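Long-range contact in nucleoside-diphosphate sugar epimerase (SulA family) (Corynebacterium glutamicum, PDB 3OH8), which is probably an NAD(P)-dependent epimerase acting on nucleoside-diphosphate sugars: residues A[337-351]-A[425-439]. Sequence-based numbering, arbitrary orientation.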
ATOM      1  N   PHE A 337      -6.429  16.632 -12.043  1.00 21.49           N
ATOM      2  CA  PHE A 337      -6.311  15.212 -11.770  1.00 19.09           C
ATOM      3  C   PHE A 337      -6.140  15.037 -10.260  1.00 20.48           C
ATOM      4  O   PHE A 337      -5.131  15.437  -9.694  1.00 18.84           O
ATOM      5  CB  PHE A 337      -5.103  14.645 -12.529  1.00 21.06           C
ATOM      6  CG  PHE A 337      -4.915  13.166 -12.368  1.00 20.92           C
ATOM      7  CD1 PHE A 337      -5.935  12.287 -12.674  1.00 24.33           C
ATOM      8  CD2 PHE A 337      -3.703  12.654 -11.923  1.00 24.45           C
ATOM      9  CE1 PHE A 337      -5.760  10.922 -12.531  1.00 30.85           C
ATOM     10  CE2 PHE A 337      -3.518  11.291 -11.778  1.00 25.68           C
ATOM     11  CZ  PHE A 337      -4.547  10.420 -12.082  1.00 25.39           C
ATOM     12  N   SER A 338      -7.152  14.466  -9.622  1.00 21.51           N
ATOM     13  CA  SER A 338      -7.168  14.277  -8.175  1.00 20.49           C
ATOM     14  C   SER A 338      -6.640  12.870  -7.843  1.00 19.00           C
ATOM     15  O   SER A 338      -7.333  11.862  -8.048  1.00 20.16           O
ATOM     16  CB  SER A 338      -8.595  14.479  -7.661  1.00 18.64           C
ATOM     17  OG  SER A 338      -8.729  14.117  -6.305  1.00 22.94           O
ATOM     18  N   TRP A 339      -5.401  12.814  -7.353  1.00 21.17           N
ATOM     19  CA  TRP A 339      -4.657  11.555  -7.244  1.00 17.22           C
ATOM     20  C   TRP A 339      -4.170  11.340  -5.821  1.00 15.18           C
ATOM     21  O   TRP A 339      -4.050  12.285  -5.055  1.00 17.40           O
ATOM     22  CB  TRP A 339      -3.432  11.591  -8.155  1.00 16.09           C
ATOM     23  CG  TRP A 339      -2.443  12.623  -7.716  1.00 19.86           C
ATOM     24  CD1 TRP A 339      -2.447  13.947  -8.042  1.00 21.30           C
ATOM     25  CD2 TRP A 339      -1.315  12.428  -6.847  1.00 20.69           C
ATOM     26  NE1 TRP A 339      -1.395  14.592  -7.429  1.00 19.59           N
ATOM     27  CE2 TRP A 339      -0.677  13.680  -6.694  1.00 20.13           C
ATOM     28  CE3 TRP A 339      -0.780  11.320  -6.180  1.00 17.17           C
ATOM     29  CZ2 TRP A 339       0.466  13.858  -5.901  1.00 19.36           C
ATOM     30  CZ3 TRP A 339       0.362  11.492  -5.394  1.00 14.45           C
ATOM     31  CH2 TRP A 339       0.971  12.752  -5.266  1.00 22.73           C
ATOM     32  N   ILE A 340      -3.874  10.088  -5.485  1.00 16.24           N
ATOM     33  CA  ILE A 340      -3.191   9.780  -4.232  1.00 12.50           C
ATOM     34  C   ILE A 340      -2.314   8.530  -4.419  1.00 12.47           C
ATOM     35  O   ILE A 340      -2.691   7.598  -5.128  1.00 15.78           O
ATOM     36  CB  ILE A 340      -4.204   9.575  -3.072  1.00 12.58           C
ATOM     37  CG1 ILE A 340      -3.452   9.370  -1.745  1.00 20.23           C
ATOM     38  CG2 ILE A 340      -5.170   8.412  -3.396  1.00 12.28           C
ATOM     39  CD1 ILE A 340      -4.332   9.437  -0.498  1.00 18.53           C
ATOM     40  N   ALA A 341      -1.129   8.531  -3.821  1.00 12.28           N
ATOM     41  CA  ALA A 341      -0.248   7.361  -3.899  1.00 14.08           C
ATOM     42  C   ALA A 341      -0.921   6.256  -3.118  1.00 15.67           C
ATOM     43  O   ALA A 341      -1.560   6.519  -2.094  1.00 14.29           O
ATOM     44  CB  ALA A 341       1.123   7.688  -3.314  1.00 10.96           C
ATOM     45  N   ILE A 342      -0.841   5.026  -3.612  1.00 16.38           N
ATOM     46  CA  ILE A 342      -1.571   3.959  -2.938  1.00 13.27           C
ATOM     47  C   ILE A 342      -1.179   3.846  -1.453  1.00 15.58           C
ATOM     48  O   ILE A 342      -2.032   3.593  -0.594  1.00 13.63           O
ATOM     49  CB  ILE A 342      -1.462   2.604  -3.655  1.00 14.61           C
ATOM     50  CG1 ILE A 342      -2.338   1.580  -2.926  1.00 22.09           C
ATOM     51  CG2 ILE A 342      -0.001   2.131  -3.772  1.00 10.04           C
ATOM     52  CD1 ILE A 342      -2.574   0.304  -3.706  1.00 28.96           C
ATOM     53  N   ASP A 343       0.094   4.057  -1.142  1.00 14.05           N
ATOM     54  CA  ASP A 343       0.522   3.930   0.246  1.00 14.13           C
ATOM     55  C   ASP A 343      -0.132   4.995   1.118  1.00 13.75           C
ATOM     56  O   ASP A 343      -0.503   4.732   2.265  1.00 12.96           O
ATOM     57  CB  ASP A 343       2.042   3.995   0.370  1.00 13.41           C
ATOM     58  CG  ASP A 343       2.729   2.785  -0.222  1.00 20.28           C
ATOM     59  OD1 ASP A 343       2.256   1.655   0.014  1.00 19.38           O
ATOM     60  OD2 ASP A 343       3.749   2.969  -0.925  1.00 23.31           O
ATOM     61  N   ASP A 344      -0.286   6.203   0.583  1.00 15.88           N
ATOM     62  CA  ASP A 344      -0.970   7.239   1.346  1.00 13.68           C
ATOM     63  C   ASP A 344      -2.439   6.907   1.580  1.00 16.60           C
ATOM     64  O   ASP A 344      -2.991   7.253   2.627  1.00 13.61           O
ATOM     65  CB  ASP A 344      -0.807   8.611   0.705  1.00 12.54           C
ATOM     66  CG  ASP A 344       0.540   9.233   1.040  1.00 18.96           C
ATOM     67  OD1 ASP A 344       0.872   9.278   2.245  1.00 17.47           O
ATOM     68  OD2 ASP A 344       1.265   9.660   0.117  1.00 19.94           O
ATOM     69  N   LEU A 345      -3.061   6.225   0.618  1.00 11.99           N
ATOM     70  CA  LEU A 345      -4.459   5.846   0.753  1.00 12.05           C
ATOM     71  C   LEU A 345      -4.634   4.805   1.864  1.00 15.18           C
ATOM     72  O   LEU A 345      -5.485   4.982   2.746  1.00 13.65           O
ATOM     73  CB  LEU A 345      -5.031   5.339  -0.571  1.00 13.63           C
ATOM     74  CG  LEU A 345      -6.488   4.848  -0.548  1.00 13.88           C
ATOM     75  CD1 LEU A 345      -7.415   5.944  -0.058  1.00 11.25           C
ATOM     76  CD2 LEU A 345      -6.927   4.376  -1.943  1.00 18.57           C
ATOM     77  N   THR A 346      -3.828   3.739   1.845  1.00 12.54           N
ATOM     78  CA  THR A 346      -3.904   2.773   2.938  1.00 14.51           C
ATOM     79  C   THR A 346      -3.544   3.411   4.292  1.00 12.09           C
ATOM     80  O   THR A 346      -4.193   3.110   5.297  1.00 14.62           O
ATOM     81  CB  THR A 346      -3.102   1.463   2.672  1.00 18.48           C
ATOM     82  OG1 THR A 346      -1.704   1.750   2.552  1.00 21.70           O
ATOM     83  CG2 THR A 346      -3.590   0.796   1.380  1.00 19.60           C
ATOM     84  N   ASP A 347      -2.532   4.286   4.323  1.00 11.83           N
ATOM     85  CA  ASP A 347      -2.222   5.026   5.556  1.00 12.49           C
ATOM     86  C   ASP A 347      -3.477   5.692   6.109  1.00 15.45           C
ATOM     87  O   ASP A 347      -3.729   5.680   7.319  1.00 11.51           O
ATOM     88  CB  ASP A 347      -1.151   6.091   5.322  1.00 14.82           C
ATOM     89  CG  ASP A 347       0.264   5.517   5.307  1.00 18.22           C
ATOM     90  OD1 ASP A 347       0.432   4.280   5.432  1.00 14.73           O
ATOM     91  OD2 ASP A 347       1.211   6.315   5.166  1.00 18.51           O
ATOM     92  N   ILE A 348      -4.259   6.296   5.213  1.00 15.35           N
ATOM     93  CA  ILE A 348      -5.461   7.019   5.632  1.00 10.46           C
ATOM     94  C   ILE A 348      -6.507   6.054   6.174  1.00 12.70           C
ATOM     95  O   ILE A 348      -7.124   6.318   7.205  1.00 11.94           O
ATOM     96  CB  ILE A 348      -6.001   7.901   4.486  1.00 13.77           C
ATOM     97  CG1 ILE A 348      -5.041   9.083   4.274  1.00 17.04           C
ATOM     98  CG2 ILE A 348      -7.384   8.422   4.811  1.00 14.02           C
ATOM     99  CD1 ILE A 348      -5.208   9.802   2.930  1.00 14.49           C
ATOM    100  N   TYR A 349      -6.697   4.922   5.507  1.00  9.02           N
ATOM    101  CA  TYR A 349      -7.606   3.909   6.043  1.00 12.69           C
ATOM    102  C   TYR A 349      -7.148   3.429   7.414  1.00 15.34           C
ATOM    103  O   TYR A 349      -7.935   3.337   8.362  1.00 13.71           O
ATOM    104  CB  TYR A 349      -7.718   2.715   5.083  1.00  7.75           C
ATOM    105  CG  TYR A 349      -8.816   2.908   4.044  1.00 10.67           C
ATOM    106  CD1 TYR A 349     -10.150   2.697   4.371  1.00 13.62           C
ATOM    107  CD2 TYR A 349      -8.508   3.277   2.734  1.00  9.89           C
ATOM    108  CE1 TYR A 349     -11.167   2.869   3.414  1.00 15.94           C
ATOM    109  CE2 TYR A 349      -9.507   3.452   1.781  1.00 18.26           C
ATOM    110  CZ  TYR A 349     -10.832   3.257   2.131  1.00 19.05           C
ATOM    111  OH  TYR A 349     -11.823   3.429   1.181  1.00 19.98           O
ATOM    112  N   TYR A 350      -5.862   3.106   7.495  1.00 17.59           N
ATOM    113  CA  TYR A 350      -5.265   2.571   8.714  1.00 13.48           C
ATOM    114  C   TYR A 350      -5.456   3.580   9.837  1.00 15.98           C
ATOM    115  O   TYR A 350      -5.962   3.239  10.908  1.00 17.40           O
ATOM    116  CB  TYR A 350      -3.787   2.275   8.441  1.00 11.47           C
ATOM    117  CG  TYR A 350      -3.059   1.439   9.470  1.00 12.81           C
ATOM    118  CD1 TYR A 350      -3.089   1.768  10.814  1.00 13.34           C
ATOM    119  CD2 TYR A 350      -2.293   0.340   9.077  1.00 17.28           C
ATOM    120  CE1 TYR A 350      -2.386   1.002  11.758  1.00 18.08           C
ATOM    121  CE2 TYR A 350      -1.594  -0.425  10.001  1.00 14.74           C
ATOM    122  CZ  TYR A 350      -1.645  -0.086  11.340  1.00 14.18           C
ATOM    123  OH  TYR A 350      -0.948  -0.850  12.254  1.00 14.12           O
ATOM    124  N   ARG A 351      -5.100   4.836   9.577  1.00 14.50           N
ATOM    125  CA  ARG A 351      -5.338   5.884  10.554  1.00 13.82           C
ATOM    126  C   ARG A 351      -6.808   5.976  10.963  1.00 16.90           C
ATOM    127  O   ARG A 351      -7.119   6.098  12.153  1.00 14.51           O
ATOM    128  CB  ARG A 351      -4.861   7.251  10.041  1.00 17.30           C
ATOM    129  CG  ARG A 351      -5.013   8.325  11.099  1.00 16.64           C
ATOM    130  CD  ARG A 351      -4.544   9.711  10.672  1.00 16.54           C
ATOM    131  NE  ARG A 351      -4.771  10.625  11.787  1.00 18.99           N
ATOM    132  CZ  ARG A 351      -4.087  11.738  12.018  1.00 17.03           C
ATOM    133  NH1 ARG A 351      -3.125  12.124  11.191  1.00 17.26           N
ATOM    134  NH2 ARG A 351      -4.368  12.454  13.101  1.00 20.18           N
ATOM    135  N   HIS A 425      -1.737  15.603   9.376  1.00 20.74           N
ATOM    136  CA  HIS A 425      -1.389  14.320   8.771  1.00 19.33           C
ATOM    137  C   HIS A 425      -0.115  14.452   7.946  1.00 19.21           C
ATOM    138  O   HIS A 425       0.059  15.415   7.203  1.00 19.88           O
ATOM    139  CB  HIS A 425      -2.549  13.828   7.891  1.00 20.86           C
ATOM    140  CG  HIS A 425      -2.348  12.457   7.331  1.00 20.15           C
ATOM    141  ND1 HIS A 425      -2.495  11.317   8.091  1.00 16.28           N
ATOM    142  CD2 HIS A 425      -2.026  12.041   6.082  1.00 13.78           C
ATOM    143  CE1 HIS A 425      -2.265  10.256   7.338  1.00 18.21           C
ATOM    144  NE2 HIS A 425      -1.972  10.670   6.118  1.00 18.09           N
ATOM    145  N   THR A 426       0.769  13.470   8.064  1.00 16.07           N
ATOM    146  CA  THR A 426       1.965  13.408   7.244  1.00 18.69           C
ATOM    147  C   THR A 426       1.672  12.520   6.037  1.00 21.59           C
ATOM    148  O   THR A 426       1.167  11.408   6.186  1.00 21.36           O
ATOM    149  CB  THR A 426       3.154  12.825   8.053  1.00 23.77           C
ATOM    150  OG1 THR A 426       3.506  13.731   9.113  1.00 23.68           O
ATOM    151  CG2 THR A 426       4.378  12.573   7.162  1.00 22.78           C
ATOM    152  N   PHE A 427       1.975  13.015   4.841  1.00 18.49           N
ATOM    153  CA  PHE A 427       1.829  12.215   3.630  1.00 18.35           C
ATOM    154  C   PHE A 427       3.185  11.674   3.230  1.00 18.93           C
ATOM    155  O   PHE A 427       4.192  12.363   3.344  1.00 17.71           O
ATOM    156  CB  PHE A 427       1.283  13.058   2.475  1.00 18.91           C
ATOM    157  CG  PHE A 427      -0.158  13.424   2.625  1.00 18.06           C
ATOM    158  CD1 PHE A 427      -0.525  14.555   3.328  1.00 20.04           C
ATOM    159  CD2 PHE A 427      -1.147  12.638   2.058  1.00 18.32           C
ATOM    160  CE1 PHE A 427      -1.856  14.909   3.466  1.00 22.74           C
ATOM    161  CE2 PHE A 427      -2.488  12.977   2.197  1.00 23.60           C
ATOM    162  CZ  PHE A 427      -2.845  14.113   2.900  1.00 18.78           C
ATOM    163  N   ARG A 428       3.203  10.438   2.750  1.00 17.06           N
ATOM    164  CA  ARG A 428       4.416   9.840   2.227  1.00 18.14           C
ATOM    165  C   ARG A 428       4.840  10.519   0.931  1.00 20.24           C
ATOM    166  O   ARG A 428       6.027  10.757   0.710  1.00 18.80           O
ATOM    167  CB  ARG A 428       4.196   8.355   1.961  1.00 15.53           C
ATOM    168  CG  ARG A 428       3.925   7.539   3.218  1.00 13.19           C
ATOM    169  CD  ARG A 428       4.025   6.046   2.925  1.00 12.80           C
ATOM    170  NE  ARG A 428       3.461   5.238   4.009  1.00 12.41           N
ATOM    171  CZ  ARG A 428       3.731   3.950   4.188  1.00 14.69           C
ATOM    172  NH1 ARG A 428       4.559   3.338   3.353  1.00 11.60           N
ATOM    173  NH2 ARG A 428       3.178   3.274   5.197  1.00 12.45           N
ATOM    174  N   TYR A 429       3.871  10.811   0.068  1.00 20.91           N
ATOM    175  CA  TYR A 429       4.166  11.431  -1.220  1.00 18.08           C
ATOM    176  C   TYR A 429       3.257  12.626  -1.479  1.00 22.20           C
ATOM    177  O   TYR A 429       2.077  12.477  -1.783  1.00 24.40           O
ATOM    178  CB  TYR A 429       4.049  10.398  -2.336  1.00 14.50           C
ATOM    179  CG  TYR A 429       4.863   9.172  -2.032  1.00 17.28           C
ATOM    180  CD1 TYR A 429       6.245   9.182  -2.196  1.00 20.62           C
ATOM    181  CD2 TYR A 429       4.260   8.020  -1.533  1.00 13.77           C
ATOM    182  CE1 TYR A 429       7.014   8.064  -1.884  1.00 21.82           C
ATOM    183  CE2 TYR A 429       5.015   6.895  -1.229  1.00 18.81           C
ATOM    184  CZ  TYR A 429       6.395   6.935  -1.400  1.00 22.35           C
ATOM    185  OH  TYR A 429       7.155   5.846  -1.099  1.00 17.87           O
ATOM    186  N   THR A 430       3.811  13.820  -1.335  1.00 20.96           N
ATOM    187  CA  THR A 430       3.044  15.032  -1.592  1.00 21.12           C
ATOM    188  C   THR A 430       3.093  15.390  -3.083  1.00 22.86           C
ATOM    189  O   THR A 430       2.211  16.081  -3.596  1.00 27.77           O
ATOM    190  CB  THR A 430       3.569  16.216  -0.740  1.00 20.71           C
ATOM    191  OG1 THR A 430       4.971  16.368  -0.960  1.00 21.75           O
ATOM    192  CG2 THR A 430       3.349  15.953   0.746  1.00 18.82           C
ATOM    193  N   ASP A 431       4.123  14.912  -3.777  1.00 25.55           N
ATOM    194  CA  ASP A 431       4.312  15.255  -5.186  1.00 27.75           C
ATOM    195  C   ASP A 431       4.175  14.032  -6.080  1.00 22.38           C
ATOM    196  O   ASP A 431       4.770  12.990  -5.816  1.00 21.63           O
ATOM    197  CB  ASP A 431       5.685  15.892  -5.405  1.00 33.60           C
ATOM    198  CG  ASP A 431       5.994  16.962  -4.382  1.00 54.30           C
ATOM    199  OD1 ASP A 431       5.124  17.834  -4.151  1.00 57.27           O
ATOM    200  OD2 ASP A 431       7.106  16.925  -3.806  1.00 62.59           O
ATOM    201  N   ILE A 432       3.411  14.176  -7.154  1.00 18.85           N
ATOM    202  CA  ILE A 432       3.080  13.032  -7.990  1.00 21.49           C
ATOM    203  C   ILE A 432       4.300  12.380  -8.650  1.00 22.95           C
ATOM    204  O   ILE A 432       4.338  11.163  -8.825  1.00 20.29           O
ATOM    205  CB  ILE A 432       2.034  13.408  -9.060  1.00 22.51           C
ATOM    206  CG1 ILE A 432       1.444  12.140  -9.679  1.00 19.60           C
ATOM    207  CG2 ILE A 432       2.647  14.335 -10.104  1.00 25.44           C
ATOM    208  CD1 ILE A 432       0.207  12.387 -10.511  1.00 23.22           C
ATOM    209  N   GLY A 433       5.290  13.192  -9.011  1.00 22.08           N
ATOM    210  CA  GLY A 433       6.553  12.681  -9.513  1.00 26.70           C
ATOM    211  C   GLY A 433       7.204  11.724  -8.533  1.00 20.86           C
ATOM    212  O   GLY A 433       7.685  10.663  -8.916  1.00 17.10           O
ATOM    213  N   ALA A 434       7.210  12.086  -7.259  1.00 19.47           N
ATOM    214  CA  ALA A 434       7.778  11.207  -6.241  1.00 23.05           C
ATOM    215  C   ALA A 434       6.942   9.939  -6.018  1.00 23.26           C
ATOM    216  O   ALA A 434       7.496   8.876  -5.763  1.00 19.59           O
ATOM    217  CB  ALA A 434       7.969  11.956  -4.930  1.00 15.88           C
ATOM    218  N   ALA A 435       5.617  10.055  -6.101  1.00 18.15           N
ATOM    219  CA  ALA A 435       4.748   8.885  -5.963  1.00 17.41           C
ATOM    220  C   ALA A 435       4.977   7.909  -7.110  1.00 14.32           C
ATOM    221  O   ALA A 435       5.064   6.695  -6.911  1.00 15.40           O
ATOM    222  CB  ALA A 435       3.282   9.311  -5.926  1.00 19.69           C
ATOM    223  N   ILE A 436       5.091   8.449  -8.316  1.00 15.93           N
ATOM    224  CA  ILE A 436       5.268   7.629  -9.516  1.00 18.57           C
ATOM    225  C   ILE A 436       6.638   6.938  -9.527  1.00 21.40           C
ATOM    226  O   ILE A 436       6.757   5.772  -9.926  1.00 21.55           O
ATOM    227  CB  ILE A 436       5.080   8.489 -10.789  1.00 19.14           C
ATOM    228  CG1 ILE A 436       3.609   8.892 -10.950  1.00 18.05           C
ATOM    229  CG2 ILE A 436       5.557   7.756 -12.034  1.00 19.86           C
ATOM    230  CD1 ILE A 436       3.419  10.074 -11.882  1.00 21.68           C
ATOM    231  N   ALA A 437       7.671   7.652  -9.080  1.00 16.79           N
ATOM    232  CA  ALA A 437       9.007   7.072  -8.999  1.00 20.71           C
ATOM    233  C   ALA A 437       9.007   5.847  -8.072  1.00 18.74           C
ATOM    234  O   ALA A 437       9.640   4.816  -8.354  1.00 21.23           O
ATOM    235  CB  ALA A 437      10.008   8.117  -8.511  1.00 23.70           C
ATOM    236  N   HIS A 438       8.278   5.969  -6.967  1.00 14.52           N
ATOM    237  CA  HIS A 438       8.150   4.877  -6.001  1.00 15.71           C
ATOM    238  C   HIS A 438       7.410   3.698  -6.621  1.00 19.29           C
ATOM    239  O   HIS A 438       7.860   2.554  -6.539  1.00 16.54           O
ATOM    240  CB  HIS A 438       7.435   5.377  -4.736  1.00 15.20           C
ATOM    241  CG  HIS A 438       7.330   4.349  -3.644  1.00 20.41           C
ATOM    242  ND1 HIS A 438       8.429   3.842  -3.000  1.00 16.52           N
ATOM    243  CD2 HIS A 438       6.248   3.768  -3.070  1.00 20.48           C
ATOM    244  CE1 HIS A 438       8.040   2.964  -2.082  1.00 15.45           C
ATOM    245  NE2 HIS A 438       6.719   2.906  -2.105  1.00 20.54           N
ATOM    246  N   GLU A 439       6.281   3.979  -7.257  1.00 15.40           N
ATOM    247  CA  GLU A 439       5.420   2.912  -7.763  1.00 17.65           C
ATOM    248  C   GLU A 439       5.912   2.207  -9.033  1.00 16.83           C
ATOM    249  O   GLU A 439       5.649   1.016  -9.236  1.00 15.81           O
ATOM    250  CB  GLU A 439       4.000   3.444  -7.945  1.00 13.78           C
ATOM    251  CG  GLU A 439       3.322   3.714  -6.625  1.00 12.67           C
ATOM    252  CD  GLU A 439       3.184   2.456  -5.792  1.00 14.01           C
ATOM    253  OE1 GLU A 439       2.956   1.365  -6.369  1.00 15.33           O
ATOM    254  OE2 GLU A 439       3.311   2.564  -4.555  1.00 15.39           O
TER
HETATM  255  O   HOH W   1      -0.055  10.643  -2.022  1.00 17.53           O
HETATM  256  O   HOH W   2       2.490   4.591  -2.868  1.00 17.93           O
HETATM  257  O   HOH W   3       3.627   0.679  -2.662  1.00 19.21           O
HETATM  258  O   HOH W   4       5.907   4.124   0.910  1.00 23.83           O
HETATM  259  O   HOH W   5      -1.443   9.281   3.965  1.00 11.44           O
HETATM  260  O   HOH W   6       0.933   8.614   6.515  1.00 16.47           O
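Asp-344 grips the backbone of the 425-431 loop with both carboxylate oxygens. Asp-344 OD1 accepts Arg-428 N at 2.7 Å and Asp-344 OD2 accepts Tyr-429 N at 2.8 Å, each through its syn lone pair. With CG anti to the carbonyl carbon (chi1 -80°), the two bonds fix the carboxylate's rotation. A water joins OD2 to Tyr-429 O and Ala-341 N.

One helical turn on, Asp-347 forms a salt bridge with Arg-428. Arg-428 NE reaches Asp-347 OD2 at 2.7 Å, 24° out of the carboxylate plane; the NH2 to OD1 bond is weak. Asp-343 CB lies over one guanidinium face, and NH1 goes on to Asp-132. At the far end, Arg-351 NH1 meets His-425 ND1 in the ring plane at 3.3 Å; Arg-351 NE pairs with Asp-355.

Two waters bridge Asp-343 OD2 and Glu-439 OE2, 3.7 Å apart. His-438 NE2 bonds weakly to Asp-343 OD2. Gln-128, Gly-310 and Glu-443 hold Asp-343 OD1, Glu-439 OE1 and His-438 ND1.

An apolar patch follows. Ile-432 CB lies 3.8 Å from the centroid of the Trp-339 six-membered ring, a CH-pi contact. Ala-435 CB packs against Trp-339 CZ3 and Ala-341 CB. Trp-339 NE1 bonds to Asn-368 O.

The contact joins the DUF1731 region to the Rossmann-like domain. Strand 336-341 pairs with strand 298-308; Arg-428 touches helices 119-139 and 158-169.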